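Enoyl-CoA hydratase/isomerase (Pseudomonas aeruginosa, PDB 3LAO) probably catalyses hydration of the double bond in a steroid side-chain enoyl-CoA, turning (22E)-3-oxochola-4,22-dien-24-oyl-CoA into its 22-hydroxy product, and assembles as a homotrimer. Local coordinates at residues 155-160 with 164-169; 34-39 with 95-100; 107-112 with 198-203. All blocks are in the same frame, centred on the assembly; numbering follows the deposited sequence.

Contact 1 (155-160 with 164-169)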
ATOM      1  N   VAL B 155       9.791   4.481   4.533  1.00 72.95           N
ATOM      2  CA  VAL B 155       8.701   4.238   3.610  1.00 71.17           C
ATOM      3  C   VAL B 155       7.601   3.393   4.247  1.00 61.96           C
ATOM      4  O   VAL B 155       6.470   3.336   3.726  1.00 54.50           O
ATOM      5  CB  VAL B 155       9.210   3.464   2.431  1.00 73.53           C
ATOM      6  CG1 VAL B 155       8.596   4.015   1.149  1.00 73.35           C
ATOM      7  CG2 VAL B 155      10.720   3.554   2.434  1.00 78.34           C
ATOM      8  N   ARG B 156       7.942   2.722   5.350  1.00 46.52           N
ATOM      9  CA  ARG B 156       7.005   1.832   6.014  1.00 40.94           C
ATOM     10  C   ARG B 156       5.788   2.611   6.489  1.00 37.27           C
ATOM     11  O   ARG B 156       4.641   2.176   6.306  1.00 36.82           O
ATOM     12  CB  ARG B 156       7.683   1.070   7.156  1.00 39.86           C
ATOM     13  CG  ARG B 156       8.891   0.294   6.651  1.00 41.70           C
ATOM     14  CD  ARG B 156       9.112  -1.045   7.353  1.00 43.12           C
ATOM     15  NE  ARG B 156      10.304  -1.696   6.809  1.00 47.78           N
ATOM     16  CZ  ARG B 156      11.505  -1.729   7.389  1.00 46.97           C
ATOM     17  NH1 ARG B 156      11.705  -1.166   8.596  1.00 44.83           N
ATOM     18  NH2 ARG B 156      12.513  -2.328   6.746  1.00 36.69           N
ATOM     19  N   PHE B 157       6.034   3.781   7.069  1.00 32.60           N
ATOM     20  CA  PHE B 157       4.947   4.619   7.538  1.00 29.03           C
ATOM     21  C   PHE B 157       3.938   4.921   6.379  1.00 33.98           C
ATOM     22  O   PHE B 157       2.740   4.618   6.505  1.00 33.63           O
ATOM     23  CB  PHE B 157       5.530   5.876   8.175  1.00 39.37           C
ATOM     24  CG  PHE B 157       4.605   6.549   9.159  1.00 42.19           C
ATOM     25  CD1 PHE B 157       3.231   6.471   9.009  1.00 40.60           C
ATOM     26  CD2 PHE B 157       5.117   7.291  10.207  1.00 38.80           C
ATOM     27  CE1 PHE B 157       2.387   7.102   9.882  1.00 36.29           C
ATOM     28  CE2 PHE B 157       4.277   7.938  11.087  1.00 38.84           C
ATOM     29  CZ  PHE B 157       2.902   7.848  10.915  1.00 35.95           C
ATOM     30  N   PRO B 158       4.418   5.458   5.231  1.00 36.03           N
ATOM     31  CA  PRO B 158       3.465   5.720   4.135  1.00 30.67           C
ATOM     32  C   PRO B 158       2.830   4.456   3.569  1.00 39.06           C
ATOM     33  O   PRO B 158       1.658   4.526   3.211  1.00 40.27           O
ATOM     34  CB  PRO B 158       4.312   6.408   3.058  1.00 28.74           C
ATOM     35  CG  PRO B 158       5.538   6.931   3.781  1.00 35.83           C
ATOM     36  CD  PRO B 158       5.731   6.123   5.023  1.00 38.14           C
ATOM     37  N   ARG B 159       3.573   3.346   3.480  1.00 41.65           N
ATOM     38  CA  ARG B 159       3.012   2.043   3.085  1.00 34.26           C
ATOM     39  C   ARG B 159       1.878   1.640   3.997  1.00 30.54           C
ATOM     40  O   ARG B 159       0.820   1.281   3.511  1.00 37.86           O
ATOM     41  CB  ARG B 159       4.067   0.932   3.060  1.00 38.57           C
ATOM     42  CG  ARG B 159       5.165   1.157   2.052  1.00 50.46           C
ATOM     43  CD  ARG B 159       4.581   1.482   0.679  1.00 60.25           C
ATOM     44  NE  ARG B 159       5.621   1.768  -0.303  1.00 70.96           N
ATOM     45  CZ  ARG B 159       5.660   2.861  -1.059  1.00 79.21           C
ATOM     46  NH1 ARG B 159       6.661   3.020  -1.909  1.00 83.57           N
ATOM     47  NH2 ARG B 159       4.708   3.792  -0.970  1.00 81.97           N
ATOM     48  N   ALA B 160       2.074   1.729   5.318  1.00 27.04           N
ATOM     49  CA  ALA B 160       0.980   1.416   6.212  1.00 28.41           C
ATOM     50  C   ALA B 160      -0.138   2.453   6.107  1.00 35.70           C
ATOM     51  O   ALA B 160      -1.289   2.099   5.808  1.00 33.87           O
ATOM     52  CB  ALA B 160       1.446   1.298   7.634  1.00 20.38           C
ATOM     53  N   THR B 164      -0.386  10.575   2.414  1.00 29.72           N
ATOM     54  CA  THR B 164      -0.874  11.772   3.106  1.00 42.68           C
ATOM     55  C   THR B 164      -0.967  11.678   4.651  1.00 40.25           C
ATOM     56  O   THR B 164      -0.396  12.490   5.346  1.00 44.04           O
ATOM     57  CB  THR B 164      -2.167  12.325   2.472  1.00 44.90           C
ATOM     58  OG1 THR B 164      -2.428  13.607   3.033  1.00 44.97           O
ATOM     59  CG2 THR B 164      -3.377  11.357   2.664  1.00 27.97           C
ATOM     60  N   ASP B 165      -1.648  10.677   5.182  1.00 36.45           N
ATOM     61  CA  ASP B 165      -1.717  10.512   6.626  1.00 39.36           C
ATOM     62  C   ASP B 165      -0.343  10.338   7.248  1.00 41.61           C
ATOM     63  O   ASP B 165      -0.099  10.734   8.391  1.00 36.06           O
ATOM     64  CB  ASP B 165      -2.638   9.366   7.019  1.00 41.21           C
ATOM     65  CG  ASP B 165      -4.100   9.800   7.092  1.00 56.79           C
ATOM     66  OD1 ASP B 165      -4.397  10.999   6.859  1.00 62.67           O
ATOM     67  OD2 ASP B 165      -4.961   8.949   7.387  1.00 61.99           O
ATOM     68  N   ALA B 166       0.584   9.769   6.498  1.00 39.73           N
ATOM     69  CA  ALA B 166       1.908   9.644   7.070  1.00 37.83           C
ATOM     70  C   ALA B 166       2.612  11.003   7.044  1.00 38.68           C
ATOM     71  O   ALA B 166       3.347  11.351   7.962  1.00 30.30           O
ATOM     72  CB  ALA B 166       2.726   8.568   6.347  1.00 40.28           C
HETATM   73  N   MSE B 167       2.376  11.768   5.980  1.00 43.38           N
HETATM   74  CA  MSE B 167       2.974  13.092   5.883  1.00 39.94           C
HETATM   75  C   MSE B 167       2.425  14.026   6.972  1.00 40.38           C
HETATM   76  O   MSE B 167       3.190  14.769   7.575  1.00 34.17           O
HETATM   77  CB  MSE B 167       2.838  13.666   4.464  1.00 33.59           C
HETATM   78  CG  MSE B 167       3.738  12.969   3.396  1.00 46.16           C
HETATM   79 SE   MSE B 167       5.636  12.532   3.937  1.00 53.23          SE
HETATM   80  CE  MSE B 167       5.367  10.631   4.391  1.00 75.39           C
ATOM     81  N   ARG B 168       1.140  13.930   7.264  1.00 39.13           N
ATOM     82  CA  ARG B 168       0.520  14.745   8.289  1.00 42.96           C
ATOM     83  C   ARG B 168       1.168  14.639   9.681  1.00 48.82           C
ATOM     84  O   ARG B 168       1.068  15.559  10.474  1.00 49.57           O
ATOM     85  CB  ARG B 168      -0.976  14.434   8.347  1.00 31.31           C
ATOM     86  CG  ARG B 168      -1.545  14.351   9.723  1.00 38.25           C
ATOM     87  CD  ARG B 168      -2.425  15.527   9.988  1.00 52.93           C
ATOM     88  NE  ARG B 168      -2.946  15.534  11.348  1.00 65.14           N
ATOM     89  CZ  ARG B 168      -2.327  16.081  12.385  1.00 63.08           C
ATOM     90  NH1 ARG B 168      -1.153  16.660  12.231  1.00 57.07           N
ATOM     91  NH2 ARG B 168      -2.888  16.038  13.578  1.00 64.91           N
ATOM     92  N   TYR B 169       1.826  13.524   9.975  1.00 40.85           N
ATOM     93  CA  TYR B 169       2.557  13.347  11.250  1.00 36.58           C
ATOM     94  C   TYR B 169       4.071  13.455  11.094  1.00 37.69           C
ATOM     95  O   TYR B 169       4.756  13.961  11.961  1.00 36.36           O
ATOM     96  CB  TYR B 169       2.221  12.007  11.913  1.00 31.43           C
ATOM     97  CG  TYR B 169       0.815  12.000  12.405  1.00 37.68           C
ATOM     98  CD1 TYR B 169       0.466  12.713  13.547  1.00 37.65           C
ATOM     99  CD2 TYR B 169      -0.191  11.319  11.708  1.00 34.69           C
ATOM    100  CE1 TYR B 169      -0.843  12.736  14.005  1.00 37.02           C
ATOM    101  CE2 TYR B 169      -1.503  11.341  12.152  1.00 33.85           C
ATOM    102  CZ  TYR B 169      -1.818  12.057  13.297  1.00 36.17           C
ATOM    103  OH  TYR B 169      -3.103  12.073  13.746  1.00 35.79           O
TER
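This is a buried, wholly apolar contact between two consecutive short helices, in which Phe157 and Pro158 of helix 156-161 close on Ala166, Met167 and Tyr169 of helix 163-170. The short segment axes approach to 8.1 Å and run at 133°, closer to antiparallel than to parallel. Ala166 is what makes the approach so near: the CA atoms of Pro158 and Ala166 are 5.1 Å apart, and the methyl group of Ala166 fits into the angle between the phenyl ring and the proline. Its CB lies 3.4 Å from Phe157 CD1, reaching the ring obliquely, and 3.7 Å from Pro158 CA. With CG anti to the backbone N (chi1 -157°), the Phe157 ring is carried across toward the second helix, where its far end, CZ, reaches Tyr169 CB at 4.3 Å.

On the other flank the selenomethionine Met167 starts out away from the first helix, but its chain bends at chi2 and chi3 and doubles back. Its terminal CE thereby comes to 3.8 Å from Pro158 CG, the two side chains meeting at a slant. In the crotonase fold this helical pair stands outside the main sheet, at the trimer interface: Thr164 OG1 is hydrogen-bonded to Thr188 OG1 of the second subunit, and Ala160 O accepts from Arg185 NH1 of that same subunit. Leu125 and Leu186 of the same chain pack on Phe157 as well. The Tyr169 ring turns off from the helix pair, and its OH is hydrogen-bonded to Glu180.

Contact 2 (34-39 with 95-100)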
ATOM      1  N   ASN B  34      14.191   4.115  28.319  1.00 39.14           N
ATOM      2  CA  ASN B  34      14.682   3.312  27.217  1.00 35.65           C
ATOM      3  C   ASN B  34      15.160   4.149  26.031  1.00 37.80           C
ATOM      4  O   ASN B  34      15.025   3.712  24.866  1.00 30.55           O
ATOM      5  CB  ASN B  34      13.619   2.290  26.777  1.00 29.76           C
ATOM      6  CG  ASN B  34      13.461   1.158  27.801  1.00 35.81           C
ATOM      7  OD1 ASN B  34      12.352   0.651  28.045  1.00 37.19           O
ATOM      8  ND2 ASN B  34      14.593   0.753  28.403  1.00 24.01           N
ATOM      9  N   ALA B  35      15.689   5.347  26.314  1.00 32.14           N
ATOM     10  CA  ALA B  35      16.436   6.067  25.293  1.00 33.08           C
ATOM     11  C   ALA B  35      17.625   5.184  24.815  1.00 38.04           C
ATOM     12  O   ALA B  35      18.291   4.563  25.623  1.00 41.44           O
ATOM     13  CB  ALA B  35      16.917   7.401  25.834  1.00 34.65           C
ATOM     14  N   PHE B  36      17.861   5.085  23.507  1.00 35.37           N
ATOM     15  CA  PHE B  36      18.907   4.190  22.997  1.00 35.99           C
ATOM     16  C   PHE B  36      20.288   4.869  22.951  1.00 40.68           C
ATOM     17  O   PHE B  36      20.507   5.807  22.169  1.00 46.42           O
ATOM     18  CB  PHE B  36      18.601   3.710  21.572  1.00 28.06           C
ATOM     19  CG  PHE B  36      17.530   2.670  21.473  1.00 32.58           C
ATOM     20  CD1 PHE B  36      16.178   3.040  21.393  1.00 31.05           C
ATOM     21  CD2 PHE B  36      17.868   1.304  21.402  1.00 34.27           C
ATOM     22  CE1 PHE B  36      15.165   2.070  21.271  1.00 29.69           C
ATOM     23  CE2 PHE B  36      16.867   0.335  21.268  1.00 34.53           C
ATOM     24  CZ  PHE B  36      15.513   0.721  21.209  1.00 30.41           C
ATOM     25  N   ASP B  37      21.208   4.381  23.767  1.00 34.09           N
ATOM     26  CA  ASP B  37      22.627   4.705  23.641  1.00 36.94           C
ATOM     27  C   ASP B  37      23.280   3.722  22.683  1.00 39.73           C
ATOM     28  O   ASP B  37      22.611   2.809  22.183  1.00 36.82           O
ATOM     29  CB  ASP B  37      23.347   4.723  25.002  1.00 36.52           C
ATOM     30  CG  ASP B  37      23.039   3.503  25.899  1.00 40.97           C
ATOM     31  OD1 ASP B  37      22.214   2.629  25.543  1.00 40.25           O
ATOM     32  OD2 ASP B  37      23.666   3.422  26.986  1.00 43.35           O
ATOM     33  N   SER B  38      24.571   3.895  22.409  1.00 42.77           N
ATOM     34  CA  SER B  38      25.242   2.968  21.507  1.00 44.34           C
ATOM     35  C   SER B  38      25.203   1.557  22.118  1.00 43.58           C
ATOM     36  O   SER B  38      25.047   0.554  21.408  1.00 48.42           O
ATOM     37  CB  SER B  38      26.671   3.430  21.167  1.00 44.82           C
ATOM     38  OG  SER B  38      27.501   3.429  22.315  1.00 45.68           O
ATOM     39  N   ALA B  39      25.277   1.499  23.443  1.00 35.77           N
ATOM     40  CA  ALA B  39      25.264   0.227  24.135  1.00 36.37           C
ATOM     41  C   ALA B  39      23.984  -0.529  23.852  1.00 35.47           C
ATOM     42  O   ALA B  39      24.021  -1.676  23.520  1.00 35.19           O
ATOM     43  CB  ALA B  39      25.429   0.425  25.623  1.00 30.50           C
ATOM     44  N   ASP B  95      20.219  -5.625  12.176  1.00 33.88           N
ATOM     45  CA  ASP B  95      19.634  -4.308  12.385  1.00 29.15           C
ATOM     46  C   ASP B  95      18.148  -4.416  12.781  1.00 35.04           C
ATOM     47  O   ASP B  95      17.330  -4.910  12.012  1.00 38.01           O
ATOM     48  CB  ASP B  95      19.786  -3.492  11.107  1.00 34.11           C
ATOM     49  CG  ASP B  95      19.256  -2.080  11.243  1.00 39.69           C
ATOM     50  OD1 ASP B  95      18.744  -1.757  12.323  1.00 41.68           O
ATOM     51  OD2 ASP B  95      19.356  -1.295  10.276  1.00 40.22           O
ATOM     52  N   PRO B  96      17.816  -4.008  14.016  1.00 38.25           N
ATOM     53  CA  PRO B  96      16.437  -3.953  14.491  1.00 41.31           C
ATOM     54  C   PRO B  96      15.558  -3.134  13.567  1.00 43.35           C
ATOM     55  O   PRO B  96      14.423  -3.502  13.330  1.00 47.29           O
ATOM     56  CB  PRO B  96      16.568  -3.235  15.840  1.00 39.75           C
ATOM     57  CG  PRO B  96      17.921  -3.695  16.318  1.00 42.51           C
ATOM     58  CD  PRO B  96      18.771  -3.665  15.089  1.00 38.18           C
ATOM     59  N   TRP B  97      16.080  -2.020  13.081  1.00 34.83           N
ATOM     60  CA  TRP B  97      15.366  -1.186  12.153  1.00 29.88           C
ATOM     61  C   TRP B  97      15.205  -1.741  10.742  1.00 34.93           C
ATOM     62  O   TRP B  97      14.554  -1.131   9.909  1.00 44.35           O
ATOM     63  CB  TRP B  97      15.991   0.194  12.160  1.00 28.15           C
ATOM     64  CG  TRP B  97      15.506   0.887  13.414  1.00 41.10           C
ATOM     65  CD1 TRP B  97      14.392   1.640  13.538  1.00 46.64           C
ATOM     66  CD2 TRP B  97      16.074   0.791  14.720  1.00 39.76           C
ATOM     67  NE1 TRP B  97      14.239   2.058  14.828  1.00 47.93           N
ATOM     68  CE2 TRP B  97      15.261   1.547  15.581  1.00 47.53           C
ATOM     69  CE3 TRP B  97      17.194   0.144  15.245  1.00 34.46           C
ATOM     70  CZ2 TRP B  97      15.535   1.689  16.941  1.00 43.87           C
ATOM     71  CZ3 TRP B  97      17.458   0.267  16.593  1.00 41.38           C
ATOM     72  CH2 TRP B  97      16.634   1.035  17.429  1.00 45.83           C
ATOM     73  N   GLY B  98      15.777  -2.906  10.500  1.00 36.60           N
ATOM     74  CA  GLY B  98      15.754  -3.546   9.193  1.00 40.26           C
ATOM     75  C   GLY B  98      16.215  -2.720   8.001  1.00 48.74           C
ATOM     76  O   GLY B  98      15.703  -2.886   6.895  1.00 52.70           O
ATOM     77  N   VAL B  99      17.183  -1.836   8.199  1.00 50.10           N
ATOM     78  CA  VAL B  99      17.610  -0.981   7.099  1.00 45.03           C
ATOM     79  C   VAL B  99      18.922  -1.464   6.500  1.00 50.91           C
ATOM     80  O   VAL B  99      19.128  -1.402   5.293  1.00 60.60           O
ATOM     81  CB  VAL B  99      17.673   0.490   7.554  1.00 48.69           C
ATOM     82  CG1 VAL B  99      18.454   1.337   6.584  1.00 42.12           C
ATOM     83  CG2 VAL B  99      16.257   1.044   7.718  1.00 51.96           C
ATOM     84  N   VAL B 100      19.783  -1.990   7.358  1.00 47.40           N
ATOM     85  CA  VAL B 100      21.093  -2.514   7.007  1.00 43.57           C
ATOM     86  C   VAL B 100      21.152  -4.058   6.950  1.00 43.07           C
ATOM     87  O   VAL B 100      20.727  -4.748   7.882  1.00 47.59           O
ATOM     88  CB  VAL B 100      22.068  -2.055   8.096  1.00 45.45           C
ATOM     89  CG1 VAL B 100      23.340  -2.898   8.112  1.00 45.67           C
ATOM     90  CG2 VAL B 100      22.358  -0.608   7.908  1.00 51.48           C
TER
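Phe36 and Trp97 share the same first torsion, chi1 -75° and -77°, each with CG beside the backbone N and anti to the carbonyl carbon, and from these settings the two rings reach for each other from opposite directions. The reach is long: the nearest CA atoms of the two segments, those of Phe36 and Pro96, are 12.0 Å apart, so the aromatic side chains alone close the distance. They meet as a T-shaped (edge-to-face) pair. The indole presents the edge of its six-membered ring to one face of the phenyl group, planes at 74°, ring centroids 5.3 Å apart. The touching atom is Trp97 CH2, which stands over the phenyl ring off-centre, 3.9 Å from Phe36 CE2 and nearly as close to CZ.

At the other end of the indole, NE1 is hydrogen-bonded to Ala119 O, at the start of helix 119-125, which, with the edge-to-face contact, limits the rotation of the ring. In crotonase-fold enzymes the helix equivalent to 119-125 typically points its N-terminus toward the acyl-CoA thioester, so the pair probably lies near the substrate pocket. Leu41 and Leu44 of helix 38-53, together with Leu123, contribute to the apolar surroundings.

Trp97 sits in a type I turn from Asp95 to Gly98, closed by Gly98 N to Asp95 O at 3.0 Å. The Asp95 carboxylate holds the loop from within. Asp95 OD1 takes a weak bond from Trp97 N (2.8 Å) in an Asx turn, while Asp95 OD2 accepts two: Val99 N arrives from above the carboxylate plane at 3.1 Å, and Val100 N on the anti side, near that plane, at 3.0 Å.

Contact 3 (107-112 with 198-203)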
ATOM      1  N   PRO B 107       9.986 -14.391  12.229  1.00 33.57           N
ATOM      2  CA  PRO B 107       8.942 -13.421  12.588  1.00 30.93           C
ATOM      3  C   PRO B 107       9.249 -12.606  13.807  1.00 26.17           C
ATOM      4  O   PRO B 107       9.886 -13.087  14.700  1.00 29.47           O
ATOM      5  CB  PRO B 107       7.709 -14.310  12.869  1.00 28.19           C
ATOM      6  CG  PRO B 107       7.967 -15.529  12.069  1.00 32.05           C
ATOM      7  CD  PRO B 107       9.452 -15.763  12.151  1.00 30.74           C
ATOM      8  N   LEU B 108       8.767 -11.377  13.856  1.00 29.46           N
ATOM      9  CA  LEU B 108       8.934 -10.569  15.050  1.00 26.09           C
ATOM     10  C   LEU B 108       7.608  -9.947  15.435  1.00 27.62           C
ATOM     11  O   LEU B 108       6.890  -9.419  14.600  1.00 31.20           O
ATOM     12  CB  LEU B 108       9.977  -9.489  14.795  1.00 31.91           C
ATOM     13  CG  LEU B 108      10.144  -8.411  15.864  1.00 33.28           C
ATOM     14  CD1 LEU B 108      10.775  -9.008  17.050  1.00 37.71           C
ATOM     15  CD2 LEU B 108      11.066  -7.415  15.261  1.00 40.65           C
ATOM     16  N   VAL B 109       7.273 -10.044  16.706  1.00 31.22           N
ATOM     17  CA  VAL B 109       6.061  -9.476  17.229  1.00 34.61           C
ATOM     18  C   VAL B 109       6.533  -8.440  18.235  1.00 37.99           C
ATOM     19  O   VAL B 109       7.509  -8.670  18.948  1.00 35.10           O
ATOM     20  CB  VAL B 109       5.234 -10.532  17.973  1.00 33.05           C
ATOM     21  CG1 VAL B 109       4.166  -9.855  18.858  1.00 25.30           C
ATOM     22  CG2 VAL B 109       4.614 -11.504  16.999  1.00 35.41           C
ATOM     23  N   VAL B 110       5.863  -7.297  18.290  1.00 31.20           N
ATOM     24  CA  VAL B 110       6.289  -6.288  19.212  1.00 25.72           C
ATOM     25  C   VAL B 110       5.143  -5.765  20.076  1.00 31.75           C
ATOM     26  O   VAL B 110       4.021  -5.519  19.580  1.00 34.60           O
ATOM     27  CB  VAL B 110       7.002  -5.122  18.484  1.00 33.34           C
ATOM     28  CG1 VAL B 110       5.991  -4.319  17.571  1.00 27.10           C
ATOM     29  CG2 VAL B 110       7.628  -4.227  19.522  1.00 27.84           C
ATOM     30  N   ALA B 111       5.435  -5.590  21.362  1.00 31.04           N
ATOM     31  CA  ALA B 111       4.501  -4.973  22.324  1.00 29.99           C
ATOM     32  C   ALA B 111       5.001  -3.599  22.791  1.00 27.38           C
ATOM     33  O   ALA B 111       6.128  -3.489  23.261  1.00 27.55           O
ATOM     34  CB  ALA B 111       4.317  -5.905  23.538  1.00 25.64           C
ATOM     35  N   VAL B 112       4.159  -2.570  22.694  1.00 24.40           N
ATOM     36  CA  VAL B 112       4.540  -1.207  23.092  1.00 28.35           C
ATOM     37  C   VAL B 112       3.547  -0.527  24.044  1.00 33.65           C
ATOM     38  O   VAL B 112       2.331  -0.652  23.901  1.00 29.21           O
ATOM     39  CB  VAL B 112       4.619  -0.256  21.901  1.00 28.39           C
ATOM     40  CG1 VAL B 112       5.569  -0.774  20.830  1.00 27.73           C
ATOM     41  CG2 VAL B 112       3.286  -0.104  21.365  1.00 32.36           C
ATOM     42  N   ALA B 198       0.991  -9.759  27.216  1.00 37.46           N
ATOM     43  CA  ALA B 198       0.256 -11.023  27.224  1.00 34.30           C
ATOM     44  C   ALA B 198      -0.343 -11.284  25.852  1.00 35.80           C
ATOM     45  O   ALA B 198      -0.391 -12.427  25.365  1.00 43.67           O
ATOM     46  CB  ALA B 198      -0.818 -11.015  28.246  1.00 24.18           C
ATOM     47  N   ARG B 199      -0.796 -10.209  25.230  1.00 34.31           N
ATOM     48  CA  ARG B 199      -1.446 -10.288  23.934  1.00 30.66           C
ATOM     49  C   ARG B 199      -0.437 -10.549  22.825  1.00 33.20           C
ATOM     50  O   ARG B 199      -0.634 -11.433  21.999  1.00 35.00           O
ATOM     51  CB  ARG B 199      -2.196  -9.005  23.662  1.00 34.79           C
ATOM     52  CG  ARG B 199      -3.107  -9.136  22.496  1.00 39.73           C
ATOM     53  CD  ARG B 199      -4.031 -10.339  22.681  1.00 40.23           C
ATOM     54  NE  ARG B 199      -4.644 -10.675  21.412  1.00 53.96           N
ATOM     55  CZ  ARG B 199      -5.696 -11.471  21.275  1.00 74.02           C
ATOM     56  NH1 ARG B 199      -6.271 -12.005  22.355  1.00 78.67           N
ATOM     57  NH2 ARG B 199      -6.182 -11.725  20.055  1.00 75.79           N
ATOM     58  N   ALA B 200       0.657  -9.796  22.827  1.00 30.67           N
ATOM     59  CA  ALA B 200       1.756 -10.070  21.914  1.00 33.24           C
ATOM     60  C   ALA B 200       2.208 -11.536  21.977  1.00 31.47           C
ATOM     61  O   ALA B 200       2.426 -12.180  20.947  1.00 29.69           O
ATOM     62  CB  ALA B 200       2.952  -9.102  22.173  1.00 25.28           C
ATOM     63  N   LEU B 201       2.328 -12.062  23.189  1.00 34.45           N
ATOM     64  CA  LEU B 201       2.647 -13.481  23.403  1.00 35.77           C
ATOM     65  C   LEU B 201       1.645 -14.446  22.738  1.00 36.18           C
ATOM     66  O   LEU B 201       2.047 -15.362  22.041  1.00 36.77           O
ATOM     67  CB  LEU B 201       2.805 -13.791  24.904  1.00 34.61           C
ATOM     68  CG  LEU B 201       4.155 -13.359  25.453  1.00 35.29           C
ATOM     69  CD1 LEU B 201       4.322 -13.522  26.970  1.00 31.68           C
ATOM     70  CD2 LEU B 201       5.217 -14.131  24.702  1.00 36.56           C
ATOM     71  N   GLU B 202       0.349 -14.237  22.933  1.00 33.33           N
ATOM     72  CA  GLU B 202      -0.621 -15.086  22.273  1.00 28.62           C
ATOM     73  C   GLU B 202      -0.417 -15.119  20.728  1.00 41.03           C
ATOM     74  O   GLU B 202      -0.493 -16.184  20.110  1.00 35.23           O
ATOM     75  CB  GLU B 202      -2.033 -14.613  22.595  1.00 33.64           C
ATOM     76  CG  GLU B 202      -2.236 -14.190  24.017  1.00 50.21           C
ATOM     77  CD  GLU B 202      -3.709 -13.977  24.364  1.00 62.93           C
ATOM     78  OE1 GLU B 202      -4.572 -14.308  23.524  1.00 66.62           O
ATOM     79  OE2 GLU B 202      -4.003 -13.482  25.476  1.00 67.66           O
ATOM     80  N   TYR B 203      -0.174 -13.956  20.117  1.00 33.16           N
ATOM     81  CA  TYR B 203       0.078 -13.883  18.677  1.00 32.34           C
ATOM     82  C   TYR B 203       1.311 -14.656  18.282  1.00 32.83           C
ATOM     83  O   TYR B 203       1.344 -15.264  17.223  1.00 33.21           O
ATOM     84  CB  TYR B 203       0.266 -12.429  18.185  1.00 26.85           C
ATOM     85  CG  TYR B 203      -1.022 -11.687  17.926  1.00 30.00           C
ATOM     86  CD1 TYR B 203      -1.779 -11.938  16.768  1.00 33.13           C
ATOM     87  CD2 TYR B 203      -1.498 -10.721  18.830  1.00 31.83           C
ATOM     88  CE1 TYR B 203      -2.981 -11.253  16.520  1.00 36.00           C
ATOM     89  CE2 TYR B 203      -2.706 -10.009  18.578  1.00 35.19           C
ATOM     90  CZ  TYR B 203      -3.437 -10.296  17.427  1.00 36.24           C
ATOM     91  OH  TYR B 203      -4.609  -9.628  17.176  1.00 41.73           O
TER
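No ring face takes part where Val109 and Ala111 meet Ala200; the flat groups of the helix stand to the side. Tyr203 leaves the helix toward the strand, its CB coming to 4.6 Å from Val109 CG2, but the ring beyond leads away, and its OH is hydrogen-bonded to Glu189. That OH also lies at the edge of the Arg199 guanidinium, in its plane. Glu202 meets Arg199 differently: Glu202 OE1 and Arg199 NH1, 3.1 Å apart in the model, form a salt bridge that rests on charge, the oxygen standing well off the guanidinium plane.

The motif is a helix laid on one face of a beta-sheet, within the alpha/beta crotonase fold. Strand 108-112 runs inside the main sheet, parallel to its neighbours 59-64 and 129-133, and helix 196-209 packs against its face. Val109 and Ala111, two residues apart, both direct their CB toward the helix, while Val110 between them points away. Small residues let the two backbones come near: the CA atoms of Ala111 and Ala200 are 5.8 Å apart, and their CB methyl groups touch at 3.7 Å. The Ala200 methyl thus rests between the alanine and the valine, and no hydrogen bond joins helix to strand here. Ile207, a later residue of the same helix, also packs on Val109, and Ile129 of the adjoining strand meets both Val109 and Tyr203. Tyr203 also packs on Arg168 of the third subunit.

Val109 holds CG1 anti to the backbone N (chi1 164°), which brings this one methyl to 3.6 Å from Ala200 CB and, equally, to 3.6 Å from Ala200 O.

Overall arrangement
All three contacts are buried, yet they use different chemistry. Contact 3 sits on the main sheet and joins strand to helix through small aliphatic groups; contact 2 bridges two loop regions with a single aromatic pair on the opposite side of the chain's centre, their centres 19 Å apart. Contact 1 packs helix on helix at the trimer interface, about 15 Å from that centre. No two contacts share a secondary-structure element, but contacts 1 and 2 touch: Arg156 probably donates to the carbonyls of Trp97 and Gly98. Contacts 1 and 3 stay about 9 Å apart at their nearest atoms within the chain, although Arg168 and Tyr203 pack together between subunits.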